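Local coordinates for PaaX domain-containing protein, C-domain protein (Mycobacterium tuberculosis, PDB 3KFW) that is of unknown function but is probably a PaaX-like DNA-binding transcriptional regulator with a winged-helix-like N-terminal domain, at residues 6-11 with 31-36. Sequence-based numbering, arbitrary orientation.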
loop_
_atom_site.group_PDB
_atom_site.type_symbol
_atom_site.label_atom_id
_atom_site.label_comp_id
_atom_site.label_asym_id
_atom_site.label_seq_id
_atom_site.Cartn_x
_atom_site.Cartn_y
_atom_site.Cartn_z
ATOM N N ARG A 6 -8.459 37.329 -21.626
ATOM C CA ARG A 6 -7.824 36.294 -22.413
ATOM C C ARG A 6 -8.772 35.122 -22.761
ATOM O O ARG A 6 -8.973 34.788 -23.929
ATOM C CB ARG A 6 -6.550 35.803 -21.698
ATOM C CG ARG A 6 -6.134 34.443 -22.197
ATOM C CD ARG A 6 -4.743 33.996 -21.855
ATOM N NE ARG A 6 -4.783 32.545 -21.991
ATOM C CZ ARG A 6 -3.774 31.782 -22.377
ATOM N NH1 ARG A 6 -2.608 32.331 -22.676
ATOM N NH2 ARG A 6 -3.944 30.462 -22.454
ATOM N N SER A 7 -9.370 34.514 -21.741
ATOM C CA SER A 7 -10.222 33.372 -21.977
ATOM C C SER A 7 -11.496 33.734 -22.749
ATOM O O SER A 7 -12.031 32.893 -23.480
ATOM C CB SER A 7 -10.476 32.573 -20.694
ATOM O OG SER A 7 -11.673 32.964 -20.078
ATOM N N VAL A 8 -11.974 34.969 -22.641
ATOM C CA VAL A 8 -13.063 35.337 -23.540
ATOM C C VAL A 8 -12.674 35.640 -24.978
ATOM O O VAL A 8 -13.506 35.360 -25.856
ATOM C CB VAL A 8 -14.083 36.378 -23.019
ATOM C CG1 VAL A 8 -13.924 36.719 -21.512
ATOM C CG2 VAL A 8 -14.128 37.606 -23.921
ATOM N N VAL A 9 -11.459 36.182 -25.256
ATOM C CA VAL A 9 -11.047 36.253 -26.685
ATOM C C VAL A 9 -10.790 34.859 -27.212
ATOM O O VAL A 9 -11.086 34.596 -28.361
ATOM C CB VAL A 9 -9.923 37.299 -27.105
ATOM C CG1 VAL A 9 -9.828 38.452 -26.111
ATOM C CG2 VAL A 9 -8.562 36.649 -27.374
ATOM N N LEU A 10 -10.309 33.939 -26.377
ATOM C CA LEU A 10 -10.254 32.541 -26.830
ATOM C C LEU A 10 -11.616 32.017 -27.307
ATOM O O LEU A 10 -11.712 31.518 -28.412
ATOM C CB LEU A 10 -9.629 31.586 -25.808
ATOM C CG LEU A 10 -8.114 31.754 -25.590
ATOM C CD1 LEU A 10 -7.516 30.603 -24.698
ATOM C CD2 LEU A 10 -7.338 31.902 -26.901
ATOM N N SER A 11 -12.650 32.137 -26.483
ATOM C CA SER A 11 -13.990 31.682 -26.863
ATOM C C SER A 11 -14.534 32.405 -28.072
ATOM O O SER A 11 -15.147 31.806 -28.914
ATOM C CB SER A 11 -14.945 31.825 -25.708
ATOM O OG SER A 11 -14.809 30.681 -24.877
ATOM N N ALA A 31 -17.879 42.892 -26.101
ATOM C CA ALA A 31 -18.547 43.940 -25.279
ATOM C C ALA A 31 -19.828 43.498 -24.547
ATOM O O ALA A 31 -20.187 44.042 -23.493
ATOM C CB ALA A 31 -18.842 45.177 -26.138
ATOM N N ASP A 32 -20.534 42.537 -25.120
ATOM C CA ASP A 32 -21.709 41.948 -24.486
ATOM C C ASP A 32 -21.223 41.181 -23.258
ATOM O O ASP A 32 -22.015 40.792 -22.402
ATOM C CB ASP A 32 -22.397 40.990 -25.454
ATOM C CG ASP A 32 -22.236 41.418 -26.941
ATOM O OD1 ASP A 32 -21.078 41.687 -27.459
ATOM O OD2 ASP A 32 -23.313 41.474 -27.590
ATOM N N PHE A 33 -19.907 40.973 -23.193
ATOM C CA PHE A 33 -19.254 40.332 -22.066
ATOM C C PHE A 33 -18.730 41.394 -21.133
ATOM O O PHE A 33 -18.343 41.099 -20.003
ATOM C CB PHE A 33 -18.082 39.497 -22.513
ATOM C CG PHE A 33 -18.453 38.250 -23.243
ATOM C CD1 PHE A 33 -18.574 38.254 -24.625
ATOM C CD2 PHE A 33 -18.609 37.058 -22.560
ATOM C CE1 PHE A 33 -18.857 37.105 -25.323
ATOM C CE2 PHE A 33 -18.913 35.891 -23.237
ATOM C CZ PHE A 33 -19.029 35.915 -24.636
ATOM N N GLY A 34 -18.691 42.627 -21.640
ATOM C CA GLY A 34 -18.572 43.824 -20.814
ATOM C C GLY A 34 -17.182 44.419 -20.755
ATOM O O GLY A 34 -16.772 44.944 -19.723
ATOM N N ILE A 35 -16.437 44.347 -21.854
ATOM C CA ILE A 35 -15.093 44.939 -21.861
ATOM C C ILE A 35 -14.783 45.828 -23.068
ATOM O O ILE A 35 -14.451 45.340 -24.157
ATOM C CB ILE A 35 -13.971 43.907 -21.537
ATOM C CG1 ILE A 35 -14.513 42.469 -21.580
ATOM C CG2 ILE A 35 -13.399 44.229 -20.128
ATOM C CD1 ILE A 35 -13.463 41.383 -21.737
ATOM N N LYS A 36 -14.925 47.138 -22.838
ATOM C CA LYS A 36 -14.600 48.183 -23.808
ATOM C C LYS A 36 -13.137 48.074 -24.194
ATOM O O LYS A 36 -12.362 47.353 -23.546
ATOM C CB LYS A 36 -14.853 49.577 -23.197
#
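One methyl group makes both of the closest contacts: CG2 of Val8 reaches from helix 5-13 to both Phe33 and Ile35 in the loop 31-36. It lies over one face of the Phe33 ring, 4.4 Å from CG of Phe33. The same methyl is also 4.4 Å from CD1 of Ile35. All three side chains leave their backbones toward the opposite segment, and no hydrogen bond crosses between the two. Both distances are long for van der Waals contacts; the nearest CA atoms, of Val8 and Phe33, are 8.1 Å apart. Ile35 arrives through its extended branch, CD1 being turned anti to CA (chi2 161°), which carries this methyl out to Val8. Between the two loop residues the chain turns at Gly34, with a positive phi of 101°. Thr30 of helix 23-30 touches both Val8 and Ile35. Phe33 also packs on Met181 of helix 181-195 and on Met226 and Arg229 of helix 212-234, so its side chain joins the N-terminal domain to C-terminal helices. The first helix thus packs on the turn between helices 23-30 and 37-49, consistent with the helix-turn-helix core of a PaaX-like winged-helix domain.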